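Local coordinates for protein lysyl oxidase (Pichia pastoris, PDB 1W7C) that probably oxidises primary amines, including lysine side chains, to aldehydes, using a copper ion and a topaquinone cofactor made from its own chain, at residues 68-73 with 330-334; 20-24 with 58-63; 169-175 with 190-196. All coordinates share one frame; numbering follows the deposited sequence.

Contacts 1 and 2 share one neighbourhood, with centres about 16 Å apart, and both bear on helix 65-73: contact 1 through its last turns, contact 2 through Ile20 and Trp21, which pack on it. Contact 3 is remote from both, its nearest atoms about 29 Å from contact 1 and 24 Å from contact 2, and binds two strands of a hairpin. None is wholly core. Contact 1 has an exposed carboxylate at its margin and joins by charge and apolar side chains. Contact 2, without regular strand pairing, uses one hydroxyl, three waters and close fit. Contact 3 is dominated by backbone hydrogen bonds and carries a disulfide as well.

Contact 1 of 3, residues 68-73 with 330-334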
# COMPACT_ATOMS: atom_id res chain seq x y z
N ALA A 68 11.11 -25.27 22.74
CA ALA A 68 10.48 -25.47 21.45
C ALA A 68 11.53 -25.69 20.37
O ALA A 68 11.37 -26.57 19.52
CB ALA A 68 9.62 -24.28 21.09
N LEU A 69 12.56 -24.84 20.35
CA LEU A 69 13.58 -24.98 19.33
C LEU A 69 14.36 -26.28 19.45
O LEU A 69 14.69 -26.89 18.44
CB LEU A 69 14.53 -23.78 19.36
CG LEU A 69 13.91 -22.46 18.86
CD1 LEU A 69 14.98 -21.42 18.83
CD2 LEU A 69 13.28 -22.56 17.51
N THR A 70 14.63 -26.73 20.67
CA THR A 70 15.31 -28.00 20.88
C THR A 70 14.46 -29.14 20.28
O THR A 70 14.96 -30.04 19.61
CB THR A 70 15.61 -28.21 22.37
OG1 THR A 70 16.44 -27.12 22.85
CG2 THR A 70 16.46 -29.45 22.61
N TYR A 71 13.15 -29.08 20.49
CA TYR A 71 12.24 -30.04 19.88
C TYR A 71 12.23 -29.97 18.35
O TYR A 71 12.31 -30.98 17.67
CB TYR A 71 10.82 -29.82 20.44
CG TYR A 71 9.78 -30.62 19.73
CD1 TYR A 71 9.73 -32.00 19.83
CD2 TYR A 71 8.82 -29.99 18.96
CE1 TYR A 71 8.80 -32.75 19.17
CE2 TYR A 71 7.86 -30.72 18.30
CZ TYR A 71 7.86 -32.10 18.38
OH TYR A 71 6.92 -32.79 17.72
N LEU A 72 12.10 -28.77 17.79
CA LEU A 72 11.99 -28.60 16.35
C LEU A 72 13.25 -28.93 15.60
O LEU A 72 13.18 -29.48 14.50
CB LEU A 72 11.61 -27.15 16.01
CG LEU A 72 10.23 -26.70 16.51
CD1 LEU A 72 10.05 -25.22 16.26
CD2 LEU A 72 9.10 -27.48 15.88
N ASP A 73 14.40 -28.58 16.19
CA ASP A 73 15.67 -28.54 15.47
C ASP A 73 16.72 -29.55 15.93
O ASP A 73 17.64 -29.86 15.17
CB ASP A 73 16.30 -27.15 15.60
CG ASP A 73 15.54 -26.08 14.89
OD1 ASP A 73 14.65 -26.38 14.03
OD2 ASP A 73 15.85 -24.91 15.13
N ARG A 330 14.06 -21.54 8.92
CA ARG A 330 13.18 -20.69 9.69
C ARG A 330 13.61 -19.23 9.54
O ARG A 330 14.76 -18.91 9.75
CB ARG A 330 13.25 -21.04 11.17
CG ARG A 330 12.36 -20.23 12.04
CD ARG A 330 12.48 -20.53 13.54
NE ARG A 330 12.25 -21.96 13.72
CZ ARG A 330 13.17 -22.91 13.96
NH1 ARG A 330 14.41 -22.60 14.28
NH2 ARG A 330 12.79 -24.17 13.93
N ILE A 331 12.66 -18.39 9.18
CA ILE A 331 12.85 -16.94 9.23
C ILE A 331 12.13 -16.26 10.40
O ILE A 331 12.59 -15.23 10.85
CB ILE A 331 12.50 -16.26 7.90
CG1 ILE A 331 11.04 -16.45 7.51
CG2 ILE A 331 13.45 -16.70 6.79
CD1 ILE A 331 10.56 -15.46 6.50
N VAL A 332 11.02 -16.85 10.86
CA VAL A 332 10.26 -16.23 11.96
C VAL A 332 9.80 -17.37 12.90
O VAL A 332 9.10 -18.28 12.48
CB VAL A 332 9.00 -15.48 11.44
CG1 VAL A 332 8.13 -15.00 12.62
CG2 VAL A 332 9.36 -14.34 10.53
N TYR A 333 10.20 -17.26 14.17
CA TYR A 333 9.77 -18.22 15.16
C TYR A 333 8.29 -18.07 15.50
O TYR A 333 7.55 -19.05 15.53
CB TYR A 333 10.65 -18.16 16.43
CG TYR A 333 10.05 -19.07 17.52
CD1 TYR A 333 10.15 -20.44 17.41
CD2 TYR A 333 9.36 -18.54 18.61
CE1 TYR A 333 9.54 -21.27 18.34
CE2 TYR A 333 8.76 -19.35 19.55
CZ TYR A 333 8.85 -20.72 19.40
OH TYR A 333 8.23 -21.55 20.29
N GLU A 334 7.88 -16.82 15.74
CA GLU A 334 6.52 -16.47 16.12
C GLU A 334 6.13 -15.18 15.43
O GLU A 334 6.89 -14.21 15.50
CB GLU A 334 6.44 -16.26 17.64
CG GLU A 334 5.06 -15.82 18.12
CD GLU A 334 4.92 -15.60 19.62
OE1 GLU A 334 3.81 -15.21 20.02
OE2 GLU A 334 5.91 -15.81 20.38
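Arg330 leaves its backbone extended through the first two torsions and then bends at CG-CD (chi3 -55°), which turns the guanidinium towards Asp73; Asp73, with CG placed opposite its own carbonyl carbon, comes to meet it from the other direction. The result is a bidentate, end-on salt bridge between the C-terminal end of helix 65-73, in the N2 region, and a strand of the copper amine oxidase enzyme domain. NH2 of Arg330 reaches OD1 of Asp73 at 2.9 Å and NH1 of Arg330 reaches OD2 of Asp73 at 2.9 Å. The carboxylate and guanidinium planes lie 29° apart, nearly coplanar; OD2 uses its syn lone pair, whereas OD1 is met on its syn side but 27° out of plane. With NE paired to Asp323, the guanidinium is held by two carboxylates, an arrangement that should stabilise its charge.

Apolar groups flank this pair. CD2 of Leu69 sits over one guanidinium face, 3.4 Å from NH1 of Arg330, and the same methyl touches CD1 of Tyr333 at 3.8 Å. CD1 of Leu72 lies 3.7 Å from NH2 of Arg330. The strand carries a classic beta bulge, at Ile331 and Val332 opposite Ile324, and Tyr333 follows it. The Tyr333 side chain lies about 4 Å from those of the calcium ligands Asp497 and Asp499, so the helix packs against the second shell of that metal site. The phenol also makes a probable hydrogen bond with NE1 of Trp21, and its OH presses on CB of Ala68 at 3.2 Å.

Contact 2 of 3, residues 20-24 with 58-63; sequences IWTSL and IETLKP
Pro63 and Ile20 meet ring against backbone and branch: CD of the proline rests 3.2 Å from the carbonyl O of Ile20, while its CG touches CB of Ile20 at 4.1 Å. A loop near the N-terminus here meets the end of strand 53-61, first in the antiparallel sheet of the copper amine oxidase N2 region. Within its own segment, CG1 of Ile20 lies over the centre of the Trp21 ring, 3.5 Å above the plane.

At the other end, Leu24 leans over the strand: its CD1 reaches the backbone C of Glu59 at 3.5 Å and CG2 of Ile58 at 3.7 Å. OG1 of Thr60 lies against the CG/CD2 flank of Leu24, 3.5 Å from either atom. A chi1 of -62° puts OG1 opposite the carbonyl carbon, where it donates to O of Thr22 at 2.8 Å, the one direct hydrogen bond between the segments. Arg81 is a second donor to that oxygen.

No backbone-to-backbone hydrogen bond crosses here; three waters bridge the segments. One accepts from N of Leu24 and N of Thr60; another donates to O of Trp21 and takes a weak bond from NZ of Lys62; a third donates to O of Pro63 and takes a weak bond from NE1 of Trp21, which also pairs with Tyr333. Ile20 and Trp21 lie against helix 65-73, Leu24 against helix 26-39 and strand 82-89.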
# COMPACT_ATOMS: atom_id res chain seq x y z
N ILE A 20 3.02 -27.94 18.67
CA ILE A 20 3.13 -27.77 20.10
C ILE A 20 2.50 -26.47 20.61
O ILE A 20 2.50 -26.20 21.80
CB ILE A 20 4.62 -27.86 20.54
CG1 ILE A 20 5.50 -26.87 19.75
CG2 ILE A 20 5.11 -29.30 20.33
CD1 ILE A 20 6.89 -26.70 20.30
N TRP A 21 1.97 -25.67 19.67
CA TRP A 21 1.32 -24.42 20.00
C TRP A 21 -0.19 -24.51 19.91
O TRP A 21 -0.86 -23.51 20.16
CB TRP A 21 1.84 -23.28 19.08
CG TRP A 21 3.32 -23.22 18.99
CD1 TRP A 21 4.16 -22.59 19.84
CD2 TRP A 21 4.15 -23.86 18.02
NE1 TRP A 21 5.46 -22.76 19.45
CE2 TRP A 21 5.49 -23.57 18.35
CE3 TRP A 21 3.90 -24.67 16.91
CZ2 TRP A 21 6.55 -23.98 17.57
CZ3 TRP A 21 4.96 -25.10 16.15
CH2 TRP A 21 6.28 -24.77 16.49
N THR A 22 -0.72 -25.67 19.55
CA THR A 22 -2.12 -25.75 19.21
C THR A 22 -3.02 -25.61 20.44
O THR A 22 -2.62 -25.92 21.57
CB THR A 22 -2.37 -27.09 18.46
OG1 THR A 22 -3.58 -27.00 17.71
CG2 THR A 22 -2.53 -28.27 19.43
N SER A 23 -4.25 -25.16 20.18
CA SER A 23 -5.22 -24.99 21.26
C SER A 23 -5.51 -26.31 21.94
O SER A 23 -5.27 -27.39 21.39
CB SER A 23 -6.53 -24.38 20.74
OG SER A 23 -7.24 -25.30 19.91
N LEU A 24 -6.01 -26.23 23.16
CA LEU A 24 -6.39 -27.44 23.88
C LEU A 24 -7.50 -28.20 23.17
O LEU A 24 -8.43 -27.63 22.61
CB LEU A 24 -6.83 -27.10 25.29
CG LEU A 24 -5.77 -26.49 26.20
CD1 LEU A 24 -6.43 -26.14 27.52
CD2 LEU A 24 -4.58 -27.44 26.39
N ILE A 58 -9.71 -21.40 29.96
CA ILE A 58 -8.81 -22.54 29.98
C ILE A 58 -8.22 -22.68 28.58
O ILE A 58 -8.95 -22.93 27.63
CB ILE A 58 -9.55 -23.86 30.32
CG1 ILE A 58 -10.23 -23.78 31.68
CG2 ILE A 58 -8.54 -25.00 30.28
CD1 ILE A 58 -11.11 -24.99 32.01
N GLU A 59 -6.91 -22.45 28.48
CA GLU A 59 -6.25 -22.48 27.18
C GLU A 59 -4.83 -23.01 27.26
O GLU A 59 -4.26 -23.16 28.34
CB GLU A 59 -6.25 -21.09 26.53
CG GLU A 59 -5.36 -20.10 27.25
CD GLU A 59 -5.03 -18.86 26.43
OE1 GLU A 59 -5.42 -18.76 25.25
OE2 GLU A 59 -4.33 -18.00 27.02
N THR A 60 -4.24 -23.27 26.09
CA THR A 60 -2.85 -23.70 26.04
C THR A 60 -1.91 -22.64 26.58
O THR A 60 -1.99 -21.48 26.18
CB THR A 60 -2.47 -24.01 24.62
OG1 THR A 60 -3.29 -25.09 24.16
CG2 THR A 60 -1.01 -24.47 24.51
N LEU A 61 -1.03 -23.04 27.51
CA LEU A 61 0.11 -22.23 27.89
C LEU A 61 1.24 -22.66 26.96
O LEU A 61 1.77 -23.77 27.10
CB LEU A 61 0.47 -22.46 29.36
CG LEU A 61 1.66 -21.67 29.86
CD1 LEU A 61 1.40 -20.18 29.84
CD2 LEU A 61 2.00 -22.13 31.28
N LYS A 62 1.57 -21.82 26.00
CA LYS A 62 2.47 -22.23 24.91
C LYS A 62 3.88 -22.52 25.46
O LYS A 62 4.31 -21.95 26.46
CB LYS A 62 2.53 -21.18 23.81
CG LYS A 62 1.24 -21.13 22.99
CD LYS A 62 1.34 -20.12 21.90
CE LYS A 62 0.05 -19.98 21.15
NZ LYS A 62 -1.00 -19.28 21.96
N PRO A 63 4.61 -23.41 24.80
CA PRO A 63 5.97 -23.71 25.24
C PRO A 63 6.91 -22.50 25.21
O PRO A 63 6.69 -21.57 24.48
CB PRO A 63 6.43 -24.79 24.26
CG PRO A 63 5.17 -25.47 23.83
CD PRO A 63 4.20 -24.28 23.69
O HOH W 1 6.22 -20.74 21.87
O HOH W 2 -2.33 -21.93 21.69
O HOH W 3 -6.21 -23.34 23.94

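Contact 3 of 3, residues 169-175 with 190-196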
# COMPACT_ATOMS: atom_id res chain seq x y z
N ASP A 169 -37.34 2.10 24.09
CA ASP A 169 -36.87 2.29 22.72
C ASP A 169 -35.41 2.74 22.65
O ASP A 169 -34.92 3.08 21.58
CB ASP A 169 -37.75 3.34 22.01
CG ASP A 169 -39.15 2.88 21.79
OD1 ASP A 169 -39.43 1.70 22.05
OD2 ASP A 169 -40.03 3.63 21.34
N MET A 170 -34.71 2.75 23.78
CA MET A 170 -33.30 3.08 23.84
C MET A 170 -32.54 2.02 24.64
O MET A 170 -33.13 1.18 25.33
CB MET A 170 -33.10 4.49 24.42
CG MET A 170 -33.32 4.59 25.93
SD MET A 170 -33.29 6.26 26.57
CE MET A 170 -34.77 6.97 25.78
N GLY A 171 -31.23 2.10 24.56
CA GLY A 171 -30.36 1.22 25.31
C GLY A 171 -29.24 2.02 25.93
O GLY A 171 -28.50 2.75 25.25
N CYS A 172 -29.09 1.88 27.24
CA CYS A 172 -28.10 2.64 27.98
C CYS A 172 -27.01 1.68 28.43
O CYS A 172 -27.28 0.50 28.74
CB CYS A 172 -28.77 3.38 29.16
SG CYS A 172 -30.16 4.44 28.60
N HIS A 173 -25.78 2.17 28.42
CA HIS A 173 -24.59 1.32 28.54
C HIS A 173 -23.37 2.17 28.95
O HIS A 173 -23.42 3.39 28.99
CB HIS A 173 -24.31 0.61 27.21
CG HIS A 173 -24.18 1.54 26.05
ND1 HIS A 173 -22.98 1.83 25.47
CD2 HIS A 173 -25.11 2.26 25.38
CE1 HIS A 173 -23.16 2.71 24.50
NE2 HIS A 173 -24.44 2.99 24.42
N SER A 174 -22.30 1.47 29.33
CA SER A 174 -21.17 2.04 30.05
C SER A 174 -19.93 2.12 29.15
O SER A 174 -19.66 1.24 28.34
CB SER A 174 -20.87 1.15 31.26
OG SER A 174 -21.95 1.14 32.18
N ALA A 175 -19.13 3.16 29.37
CA ALA A 175 -17.87 3.40 28.65
C ALA A 175 -16.79 2.46 29.15
O ALA A 175 -16.77 2.07 30.32
CB ALA A 175 -17.44 4.83 28.81
N TYR A 190 -18.46 6.11 33.19
CA TYR A 190 -19.40 6.95 32.48
C TYR A 190 -20.25 6.06 31.56
O TYR A 190 -19.96 4.89 31.35
CB TYR A 190 -18.66 8.00 31.66
CG TYR A 190 -18.03 9.09 32.51
CD1 TYR A 190 -16.76 8.93 33.05
CD2 TYR A 190 -18.69 10.29 32.78
CE1 TYR A 190 -16.18 9.92 33.82
CE2 TYR A 190 -18.10 11.31 33.53
CZ TYR A 190 -16.84 11.12 34.05
OH TYR A 190 -16.28 12.13 34.79
N GLY A 191 -21.32 6.64 31.04
CA GLY A 191 -22.21 5.93 30.15
C GLY A 191 -23.07 6.86 29.32
O GLY A 191 -23.07 8.08 29.53
N THR A 192 -23.76 6.26 28.35
CA THR A 192 -24.68 7.00 27.52
C THR A 192 -25.83 6.13 27.09
O THR A 192 -25.89 4.95 27.45
CB THR A 192 -23.95 7.61 26.30
OG1 THR A 192 -24.77 8.60 25.67
CG2 THR A 192 -23.65 6.55 25.21
N CYS A 193 -26.74 6.71 26.31
CA CYS A 193 -27.86 5.98 25.74
C CYS A 193 -27.89 6.17 24.23
O CYS A 193 -27.55 7.23 23.71
CB CYS A 193 -29.19 6.48 26.33
SG CYS A 193 -29.35 6.33 28.12
N ASN A 194 -28.32 5.12 23.53
CA ASN A 194 -28.44 5.13 22.08
C ASN A 194 -29.82 4.61 21.70
O ASN A 194 -30.39 3.76 22.41
CB ASN A 194 -27.39 4.23 21.43
CG ASN A 194 -25.97 4.69 21.70
OD1 ASN A 194 -25.54 4.75 22.85
ND2 ASN A 194 -25.23 4.96 20.63
N ILE A 195 -30.37 5.11 20.60
CA ILE A 195 -31.69 4.65 20.15
C ILE A 195 -31.58 3.18 19.68
O ILE A 195 -30.62 2.82 19.00
CB ILE A 195 -32.21 5.55 19.00
CG1 ILE A 195 -32.24 7.04 19.39
CG2 ILE A 195 -33.56 5.05 18.51
CD1 ILE A 195 -33.22 7.39 20.45
N ASN A 196 -32.55 2.35 20.03
CA ASN A 196 -32.57 0.97 19.56
C ASN A 196 -32.89 0.93 18.08
O ASN A 196 -33.75 1.67 17.60
CB ASN A 196 -33.64 0.12 20.25
CG ASN A 196 -33.44 -0.04 21.73
OD1 ASN A 196 -32.34 0.14 22.26
ND2 ASN A 196 -34.51 -0.41 22.42
O HOH W 4 -35.91 2.59 19.08
O HOH W 5 -32.96 -1.68 24.93
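Cys172 and Cys193 form a disulfide across a non-hydrogen-bonded pair of the antiparallel hairpin 170-180/187-195, their SG atoms 2.1 Å apart with a C-S-S-C torsion of 102°. Within this chain, strand 170-180 is outermost in a five-stranded antiparallel sheet.

Backbone bonds flank it on both sides of the disulfide. Gly171 and Asn194 exchange a reciprocal pair (N of Gly171 to O of Asn194, 2.8 Å), as do His173 and Thr192. N of Ala175 to O of Tyr190 and N of Asn196 to O of Asp169 extend the pairing beyond them. CA-H...O contacts fill in between, as from CA of Cys172 to O of Thr192 at 3.2 Å.

Among side chains, NE2 of His173 donates to OD1 of Asn194 at 2.6 Å, nearly straight (175°) and in the imidazole plane, but from above the amide plane. A chi1 of 55° sets His173 CG between its backbone N and carbonyl carbon, leaning the ring towards the partner strand and Asn194. ND2 of Asn194 bonds to O of Glu202, which fixes the amide's orientation.

The short His173 bond requires a proton on NE2, and the disulfide ties the two strands covalently, consistent with a secreted, glycosylated enzyme.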